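Local coordinates for conserved uncharacterized protein (predicted phosphoesterase COG0622) (Streptococcus pneumoniae, PDB 3CK2) that probably hydrolyses phosphoester bonds, using a pair of manganese ions held in a calcineurin-like metallophosphoesterase domain, at residues 7-12 with 148-153; 14-19 with 133-138; 88-93 with 111-116. One frame throughout, in Å; residues are numbered along the deposited sequence.

Overall arrangement
Contact 1 is the buried one, a pairing of two strands within a sheet, on the far side of the chain's centre from contacts 2 and 3, whose centres lie about 22 Å from its own. Its chemistry is regular backbone hydrogen bonding with aliphatic packing. Contacts 2 and 3 are partly buried meetings of loops, about 15 Å apart between centres, and they share one manganese ion with two of its waters; side chains and metal bonds replace the backbone ladder there, with a water bridge added in contact 3. Met12, at the end of strand 7-12, packs against Ile133, which ties contact 1 to contact 2. Along the chain, contact 3 is nested inside contact 2, and contact 2 inside contact 1.

Contact 1 of 3, residues 7-12 with 148-153; sequences QTIIVM and VEIDDS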
ATOM      1  N   GLN A   7      -3.356 -13.095  -8.297  1.00 15.93           N
ATOM      2  CA  GLN A   7      -2.225 -12.445  -7.667  1.00 15.23           C
ATOM      3  C   GLN A   7      -2.624 -12.047  -6.257  1.00 14.91           C
ATOM      4  O   GLN A   7      -3.814 -11.897  -5.947  1.00 15.01           O
ATOM      5  CB  GLN A   7      -1.830 -11.199  -8.444  1.00 15.46           C
ATOM      6  CG  GLN A   7      -1.406 -11.449  -9.883  1.00 15.26           C
ATOM      7  CD  GLN A   7      -1.357 -10.168 -10.691  1.00 15.39           C
ATOM      8  OE1 GLN A   7      -2.071  -9.207 -10.399  1.00 19.41           O
ATOM      9  NE2 GLN A   7      -0.519 -10.143 -11.694  1.00 11.82           N
ATOM     10  N   THR A   8      -1.615 -11.940  -5.405  1.00 13.93           N
ATOM     11  CA  THR A   8      -1.765 -11.464  -4.051  1.00 14.28           C
ATOM     12  C   THR A   8      -0.656 -10.440  -3.819  1.00 15.42           C
ATOM     13  O   THR A   8       0.511 -10.696  -4.120  1.00 14.78           O
ATOM     14  CB  THR A   8      -1.653 -12.596  -3.015  1.00 13.95           C
ATOM     15  OG1 THR A   8      -2.673 -13.554  -3.266  1.00 11.97           O
ATOM     16  CG2 THR A   8      -1.763 -12.041  -1.572  1.00 11.93           C
ATOM     17  N   ILE A   9      -1.035  -9.267  -3.323  1.00 16.98           N
ATOM     18  CA  ILE A   9      -0.049  -8.277  -2.923  1.00 17.17           C
ATOM     19  C   ILE A   9      -0.281  -7.930  -1.457  1.00 18.09           C
ATOM     20  O   ILE A   9      -1.399  -8.065  -0.927  1.00 18.72           O
ATOM     21  CB  ILE A   9      -0.058  -7.003  -3.862  1.00 17.83           C
ATOM     22  CG1 ILE A   9      -1.381  -6.222  -3.729  1.00 16.05           C
ATOM     23  CG2 ILE A   9       0.290  -7.398  -5.344  1.00 10.84           C
ATOM     24  CD1 ILE A   9      -1.345  -4.848  -4.382  1.00 16.84           C
ATOM     25  N   ILE A  10       0.816  -7.566  -0.812  1.00 18.99           N
ATOM     26  CA  ILE A  10       0.856  -7.120   0.585  1.00 19.27           C
ATOM     27  C   ILE A  10       1.319  -5.673   0.574  1.00 20.24           C
ATOM     28  O   ILE A  10       2.343  -5.344  -0.069  1.00 21.56           O
ATOM     29  CB  ILE A  10       1.797  -8.015   1.493  1.00 19.00           C
ATOM     30  CG1 ILE A  10       1.272  -9.470   1.562  1.00 17.56           C
ATOM     31  CG2 ILE A  10       1.895  -7.413   2.934  1.00 18.89           C
ATOM     32  CD1 ILE A  10      -0.179  -9.621   2.262  1.00 13.63           C
ATOM     33  N   VAL A  11       0.525  -4.810   1.225  1.00 20.98           N
ATOM     34  CA  VAL A  11       0.748  -3.365   1.250  1.00 20.55           C
ATOM     35  C   VAL A  11       0.788  -2.895   2.702  1.00 21.24           C
ATOM     36  O   VAL A  11      -0.147  -3.178   3.460  1.00 21.06           O
ATOM     37  CB  VAL A  11      -0.388  -2.614   0.493  1.00 19.84           C
ATOM     38  CG1 VAL A  11      -0.030  -1.126   0.327  1.00 17.48           C
ATOM     39  CG2 VAL A  11      -0.665  -3.281  -0.870  1.00 19.35           C
HETATM   40  N   MSE A  12       1.848  -2.174   3.083  1.00 22.20           N
HETATM   41  CA  MSE A  12       1.908  -1.500   4.398  1.00 22.85           C
HETATM   42  C   MSE A  12       2.418  -0.068   4.247  1.00 21.46           C
HETATM   43  O   MSE A  12       2.757   0.354   3.168  1.00 21.45           O
HETATM   44  CB  MSE A  12       2.778  -2.295   5.383  1.00 23.29           C
HETATM   45  CG  MSE A  12       4.216  -2.369   4.944  1.00 25.56           C
HETATM   46 SE   MSE A  12       5.375  -3.343   6.163  0.80 30.60          SE
HETATM   47  CE  MSE A  12       6.657  -3.933   4.818  1.00 22.26           C
ATOM     48  N   VAL A 148      -4.286  -7.503  -0.854  1.00 24.27           N
ATOM     49  CA  VAL A 148      -5.176  -7.450  -2.015  1.00 24.54           C
ATOM     50  C   VAL A 148      -5.032  -8.739  -2.855  1.00 24.84           C
ATOM     51  O   VAL A 148      -3.919  -9.129  -3.211  1.00 23.97           O
ATOM     52  CB  VAL A 148      -4.933  -6.191  -2.924  1.00 24.88           C
ATOM     53  CG1 VAL A 148      -6.031  -6.100  -4.025  1.00 23.41           C
ATOM     54  CG2 VAL A 148      -4.850  -4.891  -2.085  1.00 22.61           C
ATOM     55  N   GLU A 149      -6.165  -9.380  -3.155  1.00 24.82           N
ATOM     56  CA  GLU A 149      -6.191 -10.499  -4.110  1.00 26.12           C
ATOM     57  C   GLU A 149      -6.797 -10.048  -5.438  1.00 25.74           C
ATOM     58  O   GLU A 149      -7.822  -9.365  -5.485  1.00 25.68           O
ATOM     59  CB  GLU A 149      -6.879 -11.696  -3.487  1.00 25.82           C
ATOM     60  CG  GLU A 149      -6.162 -12.011  -2.178  1.00 28.89           C
ATOM     61  CD  GLU A 149      -6.555 -13.312  -1.547  1.00 30.03           C
ATOM     62  OE1 GLU A 149      -7.736 -13.417  -1.138  1.00 34.30           O
ATOM     63  OE2 GLU A 149      -5.667 -14.214  -1.457  1.00 36.34           O
ATOM     64  N   ILE A 150      -6.078 -10.335  -6.518  1.00 26.00           N
ATOM     65  CA  ILE A 150      -6.408  -9.758  -7.815  1.00 25.96           C
ATOM     66  C   ILE A 150      -6.658 -10.870  -8.790  1.00 25.76           C
ATOM     67  O   ILE A 150      -5.825 -11.747  -8.931  1.00 25.80           O
ATOM     68  CB  ILE A 150      -5.275  -8.820  -8.402  1.00 25.64           C
ATOM     69  CG1 ILE A 150      -4.859  -7.709  -7.412  1.00 25.28           C
ATOM     70  CG2 ILE A 150      -5.709  -8.226  -9.745  1.00 25.18           C
ATOM     71  CD1 ILE A 150      -3.404  -7.770  -7.000  1.00 22.61           C
ATOM     72  N   ASP A 151      -7.809 -10.837  -9.448  1.00 26.38           N
ATOM     73  CA  ASP A 151      -7.997 -11.629 -10.668  1.00 27.36           C
ATOM     74  C   ASP A 151      -8.851 -10.843 -11.675  1.00 27.23           C
ATOM     75  O   ASP A 151      -9.122  -9.654 -11.451  1.00 26.61           O
ATOM     76  CB  ASP A 151      -8.503 -13.055 -10.373  1.00 27.34           C
ATOM     77  CG  ASP A 151      -9.926 -13.106  -9.857  1.00 28.62           C
ATOM     78  OD1 ASP A 151     -10.584 -12.081  -9.690  1.00 29.97           O
ATOM     79  OD2 ASP A 151     -10.403 -14.226  -9.614  1.00 35.47           O
ATOM     80  N   ASP A 152      -9.222 -11.475 -12.791  1.00 27.42           N
ATOM     81  CA  ASP A 152      -9.961 -10.771 -13.849  1.00 28.01           C
ATOM     82  C   ASP A 152     -11.321 -10.225 -13.411  1.00 27.81           C
ATOM     83  O   ASP A 152     -11.776  -9.233 -13.948  1.00 27.71           O
ATOM     84  CB  ASP A 152     -10.116 -11.656 -15.094  1.00 28.84           C
ATOM     85  CG  ASP A 152      -8.833 -11.717 -15.929  1.00 30.98           C
ATOM     86  OD1 ASP A 152      -8.181 -10.666 -16.128  1.00 34.13           O
ATOM     87  OD2 ASP A 152      -8.464 -12.818 -16.384  1.00 35.93           O
ATOM     88  N   SER A 153     -11.935 -10.847 -12.407  1.00 27.93           N
ATOM     89  CA  SER A 153     -13.298 -10.514 -11.982  1.00 27.42           C
ATOM     90  C   SER A 153     -13.382  -9.605 -10.754  1.00 26.95           C
ATOM     91  O   SER A 153     -14.345  -8.843 -10.606  1.00 25.99           O
ATOM     92  CB  SER A 153     -14.046 -11.811 -11.689  1.00 27.37           C
ATOM     93  OG  SER A 153     -13.977 -12.664 -12.810  1.00 28.54           O
TER
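An antiparallel beta ladder sets Gln7, Thr8 and Ile9 of strand 7-12 against Ile150, Glu149 and Val148 of strand 145-150, in the middle of a six-stranded mixed sheet. Two hydrogen-bonded pairs flank one non-hydrogen-bonded pair. Gln7 N gives to Ile150 O at 2.9 Å and Gln7 O receives Ile150 N at 2.8 Å; Ile9 and Val148 repeat this reciprocal pair of hydrogen bonds, Ile9 N reaching Val148 O at 2.9 Å in a nearly straight line. Between them Thr8 faces Glu149, and Glu149 CA approaches Gln7 O at 3.3 Å in a CA-H...O contact. The sheet is one of the two stacked sheets that form the core of the calcineurin-like phosphoesterase fold. The face bearing Gln7, Ile9, Val148 and Ile150 is buried, and Val148 reaches Leu126 and Leu128 of strand 125-130 in the second sheet. Ile9 and Val148 lie alongside each other, with Ile9 CG1 3.6 Å from Val148 CB. The chi1 of Ile9 (66°) puts CG1 between its own N and C, while CG2, beside the backbone N, meets Ile150 CD1 at 4.1 Å. Gln7 passes obliquely over Ile150, laying OE1 3.8 Å from Ile150 CB; its amide is held from the other sheet, by Thr78 OG1 at OE1 and Leu75 O at NE2, so a buried polar group is satisfied among aliphatic neighbours. On the opposite face Thr8 and Glu149 point the same way, Thr8 OG1 standing 3.6 Å from Glu149 OE2, where Glu149 also has a long, weak ion pair with Lys6. Further along this face of strand 7-12, Ile10 packs on Val25 and Tyr29 of helix 19-29.

Contact 2 of 3, residues 14-19 with 133-138; sequences DSHGDS and ISQPRG. With MN (manganese (II) ion), chain B.
Ser15 O is gripped twice: Ser134 OG donates to it at 2.7 Å, and Asp18 N reaches it at 3.3 Å from the opposite face of the carbonyl plane, closing a type I' turn. The turn overlaps the Asp-X-His motif of metallophosphoesterases, here Asp14-Ser15-His16, which supplies ligands to the manganese ion. Asp14 OD1 binds the manganese at 2.1 Å and His16 NE2 binds it at 2.3 Å; Asp41, His115 and two waters complete the shell. Asp14 OD2 is used separately, accepting from His113 N, so both carboxylate oxygens are fixed. Ser15 CB packs 3.5 Å from Ile133 CG2, while Ser15 OG bonds to His38. Asp18 stands at the N-cap of helix 19-29, and its OD2 forms a salt bridge with Arg162. The extended chain of Gln135 crosses the imidazole of His16 and lays its amide flat over one face, the two planes only 4° apart. Behind the metal-binding nitrogen, His16 ND1 bonds to Glu43 OE2, which fixes the ring's rotation and probably strengthens NE2 as a ligand. In the stack Gln135 NE2 sits toward the rim of the ring, 3.6 Å from His16 CD2, with Gln135 OE1 over toward His16 CB.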
ATOM      1  N   ASP A  14       3.639   3.768   6.756  1.00 21.45           N
ATOM      2  CA  ASP A  14       3.640   4.653   7.942  1.00 20.74           C
ATOM      3  C   ASP A  14       3.972   3.837   9.202  1.00 20.94           C
ATOM      4  O   ASP A  14       3.270   3.882  10.230  1.00 20.86           O
ATOM      5  CB  ASP A  14       2.314   5.413   8.058  1.00 20.12           C
ATOM      6  CG  ASP A  14       2.121   6.438   6.945  1.00 20.09           C
ATOM      7  OD1 ASP A  14       2.562   7.619   7.140  1.00 16.43           O
ATOM      8  OD2 ASP A  14       1.490   6.076   5.902  1.00 19.78           O
ATOM      9  N   SER A  15       5.103   3.133   9.083  1.00 20.93           N
ATOM     10  CA  SER A  15       5.690   2.277  10.115  1.00 20.31           C
ATOM     11  C   SER A  15       6.537   3.052  11.158  1.00 19.78           C
ATOM     12  O   SER A  15       6.707   2.590  12.260  1.00 19.50           O
ATOM     13  CB  SER A  15       6.506   1.154   9.448  1.00 20.42           C
ATOM     14  OG  SER A  15       7.323   1.633   8.399  1.00 21.13           O
ATOM     15  N   HIS A  16       7.055   4.216  10.785  1.00 19.57           N
ATOM     16  CA  HIS A  16       7.568   5.238  11.709  1.00 19.38           C
ATOM     17  C   HIS A  16       8.594   4.753  12.730  1.00 19.24           C
ATOM     18  O   HIS A  16       8.410   4.874  13.952  1.00 18.13           O
ATOM     19  CB  HIS A  16       6.403   6.010  12.382  1.00 19.34           C
ATOM     20  CG  HIS A  16       5.762   7.013  11.467  1.00 17.70           C
ATOM     21  ND1 HIS A  16       6.363   8.212  11.141  1.00 14.37           N
ATOM     22  CD2 HIS A  16       4.621   6.961  10.759  1.00 17.23           C
ATOM     23  CE1 HIS A  16       5.606   8.864  10.285  1.00 17.61           C
ATOM     24  NE2 HIS A  16       4.543   8.122  10.027  1.00 18.84           N
ATOM     25  N   GLY A  17       9.679   4.220  12.194  1.00 18.77           N
ATOM     26  CA  GLY A  17      10.826   3.838  12.988  1.00 18.87           C
ATOM     27  C   GLY A  17      10.759   2.435  13.555  1.00 19.05           C
ATOM     28  O   GLY A  17      11.688   1.990  14.180  1.00 18.66           O
ATOM     29  N   ASP A  18       9.673   1.724  13.310  1.00 20.09           N
ATOM     30  CA  ASP A  18       9.556   0.336  13.707  1.00 20.63           C
ATOM     31  C   ASP A  18      10.109  -0.532  12.570  1.00 21.12           C
ATOM     32  O   ASP A  18       9.480  -0.738  11.543  1.00 21.23           O
ATOM     33  CB  ASP A  18       8.091   0.033  14.033  1.00 20.98           C
ATOM     34  CG  ASP A  18       7.876  -1.354  14.571  1.00 20.71           C
ATOM     35  OD1 ASP A  18       8.712  -2.247  14.349  1.00 21.93           O
ATOM     36  OD2 ASP A  18       6.823  -1.546  15.201  1.00 21.33           O
ATOM     37  N   SER A  19      11.333  -0.991  12.756  1.00 21.38           N
ATOM     38  CA  SER A  19      11.979  -1.827  11.787  1.00 22.21           C
ATOM     39  C   SER A  19      11.662  -3.314  11.991  1.00 22.10           C
ATOM     40  O   SER A  19      11.675  -4.065  11.032  1.00 21.20           O
ATOM     41  CB  SER A  19      13.500  -1.577  11.809  1.00 22.54           C
ATOM     42  OG  SER A  19      14.008  -1.744  13.102  1.00 22.79           O
ATOM     43  N   ILE A 133       0.707   0.836  10.051  1.00 18.73           N
ATOM     44  CA  ILE A 133       1.089  -0.374  10.778  1.00 18.23           C
ATOM     45  C   ILE A 133       1.665  -0.038  12.171  1.00 18.71           C
ATOM     46  O   ILE A 133       1.936  -0.944  12.930  1.00 18.48           O
ATOM     47  CB  ILE A 133       2.062  -1.273   9.895  1.00 18.86           C
ATOM     48  CG1 ILE A 133       2.060  -2.753  10.337  1.00 18.79           C
ATOM     49  CG2 ILE A 133       3.513  -0.670   9.742  1.00 16.94           C
ATOM     50  CD1 ILE A 133       2.762  -3.672   9.326  1.00 17.03           C
ATOM     51  N   SER A 134       1.876   1.259  12.495  1.00 18.66           N
ATOM     52  CA  SER A 134       2.418   1.683  13.802  1.00 17.57           C
ATOM     53  C   SER A 134       1.652   2.789  14.493  1.00 17.31           C
ATOM     54  O   SER A 134       1.711   2.860  15.685  1.00 17.88           O
ATOM     55  CB  SER A 134       3.860   2.161  13.663  1.00 17.42           C
ATOM     56  OG  SER A 134       4.655   1.122  13.185  1.00 18.52           O
ATOM     57  N   GLN A 135       0.966   3.669  13.762  1.00 17.93           N
ATOM     58  CA  GLN A 135       0.355   4.885  14.331  1.00 17.77           C
ATOM     59  C   GLN A 135      -1.008   5.107  13.717  1.00 18.89           C
ATOM     60  O   GLN A 135      -1.194   6.013  12.875  1.00 19.88           O
ATOM     61  CB  GLN A 135       1.209   6.104  13.988  1.00 18.97           C
ATOM     62  CG  GLN A 135       2.521   6.175  14.741  1.00 17.41           C
ATOM     63  CD  GLN A 135       3.328   7.389  14.427  1.00 17.89           C
ATOM     64  OE1 GLN A 135       4.437   7.536  14.944  1.00 19.15           O
ATOM     65  NE2 GLN A 135       2.808   8.273  13.597  1.00 16.92           N
ATOM     66  N   PRO A 136      -1.965   4.241  14.080  1.00 18.74           N
ATOM     67  CA  PRO A 136      -3.308   4.318  13.550  1.00 18.10           C
ATOM     68  C   PRO A 136      -4.040   5.615  13.933  1.00 17.76           C
ATOM     69  O   PRO A 136      -3.872   6.132  15.045  1.00 18.22           O
ATOM     70  CB  PRO A 136      -3.977   3.088  14.157  1.00 17.84           C
ATOM     71  CG  PRO A 136      -3.179   2.783  15.383  1.00 17.99           C
ATOM     72  CD  PRO A 136      -1.817   3.127  15.044  1.00 18.47           C
ATOM     73  N   ARG A 137      -4.809   6.136  12.987  1.00 17.25           N
ATOM     74  CA  ARG A 137      -5.599   7.345  13.178  1.00 17.34           C
ATOM     75  C   ARG A 137      -7.001   7.094  12.651  1.00 17.21           C
ATOM     76  O   ARG A 137      -7.278   6.073  11.988  1.00 16.45           O
ATOM     77  CB  ARG A 137      -4.955   8.550  12.437  1.00 17.65           C
ATOM     78  CG  ARG A 137      -3.531   8.914  12.901  1.00 16.35           C
ATOM     79  CD  ARG A 137      -3.474   9.469  14.354  1.00 17.40           C
ATOM     80  NE  ARG A 137      -2.123   9.935  14.629  1.00 18.35           N
ATOM     81  CZ  ARG A 137      -1.129   9.253  15.213  1.00 20.15           C
ATOM     82  NH1 ARG A 137      -1.302   8.044  15.712  1.00 23.39           N
ATOM     83  NH2 ARG A 137       0.074   9.814  15.308  1.00 19.02           N
ATOM     84  N   GLY A 138      -7.888   8.029  12.970  1.00 17.86           N
ATOM     85  CA  GLY A 138      -9.308   7.891  12.667  1.00 17.94           C
ATOM     86  C   GLY A 138     -10.028   6.944  13.598  1.00 18.26           C
ATOM     87  O   GLY A 138      -9.641   6.776  14.767  1.00 16.37           O
TER
HETATM   88 MN    MN B 201       3.090   9.129   8.492  0.80 18.33          MN
HETATM   89  O   HOH W   1       3.427  10.843   9.840  1.00 18.54           O
HETATM   90  O   HOH W   2       1.908  10.685   7.480  1.00 20.43           O

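Contact 3 of 3, residues 88-93 with 111-116; sequences FDINFN and YGHLHV. With MN (manganese (II) ion), chain B.
Ile90 pushes its CD1 methyl obliquely against the ring of Tyr111, with Ile90 CD1 only 3.4 Å from Tyr111 CD1. The same methyl meets Leu114 CG at 3.9 Å, so it sits in the angle between the two side chains; a chi1 of 62° holds CG1 between the backbone N and C, and the chain runs on extended to CD1. Tyr111 in turn has Leu114 CD1 at its ring edge and rests on Leu97 of helix 95-103, which Ile90 also touches. Next in the chain, Asn91 slides past Leu114 in the opposite direction, bringing Asn91 OD1 to 3.3 Å from Leu114 CD2. Ile90 and Asn91 thus pack against the Gly-His-X-His motif of metallophosphoesterases, Gly112 to His115, of which Leu114 is the variable residue, in the loop between strands 108-110 and 117-122. The two histidines serve different manganese ions: His115 NE2 binds one at 2.2 Å, and His113 ND1 is a ligand of the other, with Asp41 shared by both. His113 has a positive phi, and a weak bond from Leu114 N to Gly112 O spans it, consistent with a classic gamma turn. The His113 carbonyl accepts from two waters: water 2, a ligand of the His115 manganese, donates to His113 O at 2.7 Å, and water 3 donates to it at 3.0 Å. Water 3 also accepts from Asn91 ND2 at 3.1 Å while lying over the centre of the His113 imidazole. Asn91 ND2 and His113 NE2 come close, but both are donors and form no bond, and the amide plane stands 70° from the ring. At the end of the motif, His115 ND1 is a probable hydrogen-bond donor to Gln135 O, steadying the ring behind its metal-binding nitrogen.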
ATOM      1  N   PHE A  88       0.590  14.995  -3.493  1.00 26.04           N
ATOM      2  CA  PHE A  88      -0.685  15.150  -4.220  1.00 25.99           C
ATOM      3  C   PHE A  88      -1.736  15.919  -3.386  1.00 25.77           C
ATOM      4  O   PHE A  88      -2.874  16.072  -3.789  1.00 24.52           O
ATOM      5  CB  PHE A  88      -1.222  13.771  -4.672  1.00 26.08           C
ATOM      6  CG  PHE A  88      -0.396  13.144  -5.765  1.00 26.09           C
ATOM      7  CD1 PHE A  88      -0.712  13.350  -7.098  1.00 26.67           C
ATOM      8  CD2 PHE A  88       0.755  12.413  -5.464  1.00 27.66           C
ATOM      9  CE1 PHE A  88       0.071  12.797  -8.115  1.00 25.94           C
ATOM     10  CE2 PHE A  88       1.534  11.880  -6.474  1.00 26.92           C
ATOM     11  CZ  PHE A  88       1.185  12.073  -7.804  1.00 25.86           C
ATOM     12  N   ASP A  89      -1.321  16.402  -2.217  1.00 26.12           N
ATOM     13  CA  ASP A  89      -2.195  17.163  -1.330  1.00 26.40           C
ATOM     14  C   ASP A  89      -3.475  16.397  -1.044  1.00 25.86           C
ATOM     15  O   ASP A  89      -4.572  16.961  -1.112  1.00 24.82           O
ATOM     16  CB  ASP A  89      -2.533  18.541  -1.922  1.00 26.89           C
ATOM     17  CG  ASP A  89      -1.300  19.404  -2.179  1.00 28.23           C
ATOM     18  OD1 ASP A  89      -0.434  19.494  -1.291  1.00 30.89           O
ATOM     19  OD2 ASP A  89      -1.212  20.011  -3.274  1.00 32.56           O
ATOM     20  N   ILE A  90      -3.324  15.121  -0.716  1.00 26.16           N
ATOM     21  CA  ILE A  90      -4.489  14.253  -0.493  1.00 26.83           C
ATOM     22  C   ILE A  90      -5.310  14.629   0.755  1.00 27.23           C
ATOM     23  O   ILE A  90      -6.460  14.247   0.849  1.00 27.41           O
ATOM     24  CB  ILE A  90      -4.169  12.723  -0.539  1.00 26.49           C
ATOM     25  CG1 ILE A  90      -3.182  12.287   0.558  1.00 26.38           C
ATOM     26  CG2 ILE A  90      -3.662  12.362  -1.899  1.00 27.03           C
ATOM     27  CD1 ILE A  90      -2.985  10.794   0.586  1.00 25.42           C
ATOM     28  N   ASN A  91      -4.736  15.418   1.672  1.00 27.78           N
ATOM     29  CA  ASN A  91      -5.506  15.954   2.812  1.00 27.38           C
ATOM     30  C   ASN A  91      -6.477  17.046   2.347  1.00 27.22           C
ATOM     31  O   ASN A  91      -7.451  17.358   3.005  1.00 25.67           O
ATOM     32  CB  ASN A  91      -4.563  16.494   3.899  1.00 27.72           C
ATOM     33  CG  ASN A  91      -4.111  15.409   4.879  1.00 27.48           C
ATOM     34  OD1 ASN A  91      -4.926  14.891   5.645  1.00 26.08           O
ATOM     35  ND2 ASN A  91      -2.815  15.063   4.860  1.00 25.83           N
ATOM     36  N   PHE A  92      -6.174  17.645   1.203  1.00 27.39           N
ATOM     37  CA  PHE A  92      -7.096  18.571   0.567  1.00 27.47           C
ATOM     38  C   PHE A  92      -8.216  17.744  -0.104  1.00 27.42           C
ATOM     39  O   PHE A  92      -9.337  17.754   0.360  1.00 27.43           O
ATOM     40  CB  PHE A  92      -6.338  19.488  -0.405  1.00 27.15           C
ATOM     41  CG  PHE A  92      -7.208  20.452  -1.167  1.00 27.09           C
ATOM     42  CD1 PHE A  92      -8.259  21.127  -0.550  1.00 27.47           C
ATOM     43  CD2 PHE A  92      -6.941  20.714  -2.504  1.00 27.42           C
ATOM     44  CE1 PHE A  92      -9.043  22.031  -1.257  1.00 27.32           C
ATOM     45  CE2 PHE A  92      -7.718  21.618  -3.217  1.00 28.59           C
ATOM     46  CZ  PHE A  92      -8.779  22.281  -2.585  1.00 27.53           C
ATOM     47  N   ASN A  93      -7.892  17.027  -1.170  1.00 27.82           N
ATOM     48  CA  ASN A  93      -8.802  16.069  -1.789  1.00 28.21           C
ATOM     49  C   ASN A  93      -8.013  15.102  -2.663  1.00 28.59           C
ATOM     50  O   ASN A  93      -6.797  15.184  -2.726  1.00 29.07           O
ATOM     51  CB  ASN A  93      -9.897  16.789  -2.598  1.00 28.34           C
ATOM     52  CG  ASN A  93      -9.336  17.713  -3.653  1.00 28.87           C
ATOM     53  OD1 ASN A  93      -8.350  17.398  -4.333  1.00 28.52           O
ATOM     54  ND2 ASN A  93      -9.970  18.868  -3.801  1.00 29.18           N
ATOM     55  N   TYR A 111      -1.397   4.340  -1.762  1.00 20.57           N
ATOM     56  CA  TYR A 111      -0.975   5.565  -1.076  1.00 20.52           C
ATOM     57  C   TYR A 111      -0.884   5.334   0.481  1.00 20.82           C
ATOM     58  O   TYR A 111      -1.315   4.297   1.000  1.00 19.98           O
ATOM     59  CB  TYR A 111      -1.870   6.774  -1.510  1.00 20.38           C
ATOM     60  CG  TYR A 111      -3.278   6.761  -0.999  1.00 19.93           C
ATOM     61  CD1 TYR A 111      -3.644   7.534   0.086  1.00 20.30           C
ATOM     62  CD2 TYR A 111      -4.260   5.998  -1.607  1.00 21.19           C
ATOM     63  CE1 TYR A 111      -4.952   7.516   0.587  1.00 20.48           C
ATOM     64  CE2 TYR A 111      -5.587   5.961  -1.091  1.00 21.33           C
ATOM     65  CZ  TYR A 111      -5.912   6.723   0.004  1.00 20.54           C
ATOM     66  OH  TYR A 111      -7.205   6.719   0.512  1.00 22.31           O
ATOM     67  N   GLY A 112      -0.240   6.281   1.177  1.00 20.69           N
ATOM     68  CA  GLY A 112      -0.131   6.282   2.616  1.00 20.11           C
ATOM     69  C   GLY A 112      -0.542   7.650   3.164  1.00 20.21           C
ATOM     70  O   GLY A 112      -1.597   8.179   2.814  1.00 21.22           O
ATOM     71  N   HIS A 113       0.275   8.179   4.073  1.00 19.53           N
ATOM     72  CA  HIS A 113       0.218   9.551   4.563  1.00 18.98           C
ATOM     73  C   HIS A 113      -0.885   9.783   5.606  1.00 18.95           C
ATOM     74  O   HIS A 113      -0.598  10.366   6.665  1.00 18.51           O
ATOM     75  CB  HIS A 113       0.179  10.561   3.405  1.00 18.98           C
ATOM     76  CG  HIS A 113       0.380  11.985   3.829  1.00 17.98           C
ATOM     77  ND1 HIS A 113       1.458  12.399   4.579  1.00 17.98           N
ATOM     78  CD2 HIS A 113      -0.365  13.093   3.606  1.00 17.12           C
ATOM     79  CE1 HIS A 113       1.361  13.697   4.817  1.00 16.80           C
ATOM     80  NE2 HIS A 113       0.260  14.139   4.237  1.00 17.36           N
ATOM     81  N   LEU A 114      -2.112   9.314   5.326  1.00 18.95           N
ATOM     82  CA  LEU A 114      -3.303   9.568   6.196  1.00 18.37           C
ATOM     83  C   LEU A 114      -3.415   8.713   7.474  1.00 17.82           C
ATOM     84  O   LEU A 114      -4.087   9.106   8.426  1.00 17.23           O
ATOM     85  CB  LEU A 114      -4.577   9.445   5.379  1.00 18.37           C
ATOM     86  CG  LEU A 114      -4.639  10.349   4.115  1.00 19.25           C
ATOM     87  CD1 LEU A 114      -5.932  10.090   3.398  1.00 19.77           C
ATOM     88  CD2 LEU A 114      -4.487  11.875   4.398  1.00 16.80           C
ATOM     89  N   HIS A 115      -2.724   7.560   7.495  1.00 17.37           N
ATOM     90  CA  HIS A 115      -2.777   6.615   8.609  1.00 16.83           C
ATOM     91  C   HIS A 115      -4.200   6.069   8.835  1.00 16.48           C
ATOM     92  O   HIS A 115      -4.537   5.658   9.937  1.00 14.97           O
ATOM     93  CB  HIS A 115      -2.261   7.240   9.918  1.00 16.02           C
ATOM     94  CG  HIS A 115      -0.818   7.677   9.907  1.00 16.50           C
ATOM     95  ND1 HIS A 115      -0.049   7.681  11.055  1.00 16.75           N
ATOM     96  CD2 HIS A 115      -0.033   8.195   8.928  1.00 15.00           C
ATOM     97  CE1 HIS A 115       1.155   8.144  10.771  1.00 16.90           C
ATOM     98  NE2 HIS A 115       1.201   8.454   9.484  1.00 18.63           N
ATOM     99  N   VAL A 116      -5.016   6.073   7.778  1.00 16.74           N
ATOM    100  CA  VAL A 116      -6.408   5.632   7.827  1.00 16.68           C
ATOM    101  C   VAL A 116      -6.607   4.524   6.774  1.00 16.57           C
ATOM    102  O   VAL A 116      -6.400   4.764   5.582  1.00 18.75           O
ATOM    103  CB  VAL A 116      -7.424   6.827   7.593  1.00 16.59           C
ATOM    104  CG1 VAL A 116      -8.863   6.314   7.501  1.00 13.25           C
ATOM    105  CG2 VAL A 116      -7.326   7.884   8.727  1.00 15.65           C
TER
HETATM  106 MN    MN B 201       3.090   9.129   8.492  0.80 18.33          MN
HETATM  107  O   HOH W   3      -1.504  13.204   6.904  1.00 29.72           O
HETATM  108  O   HOH W   2       1.908  10.685   7.480  1.00 20.43           O
HETATM  109  O   HOH W   1       3.427  10.843   9.840  1.00 18.54           O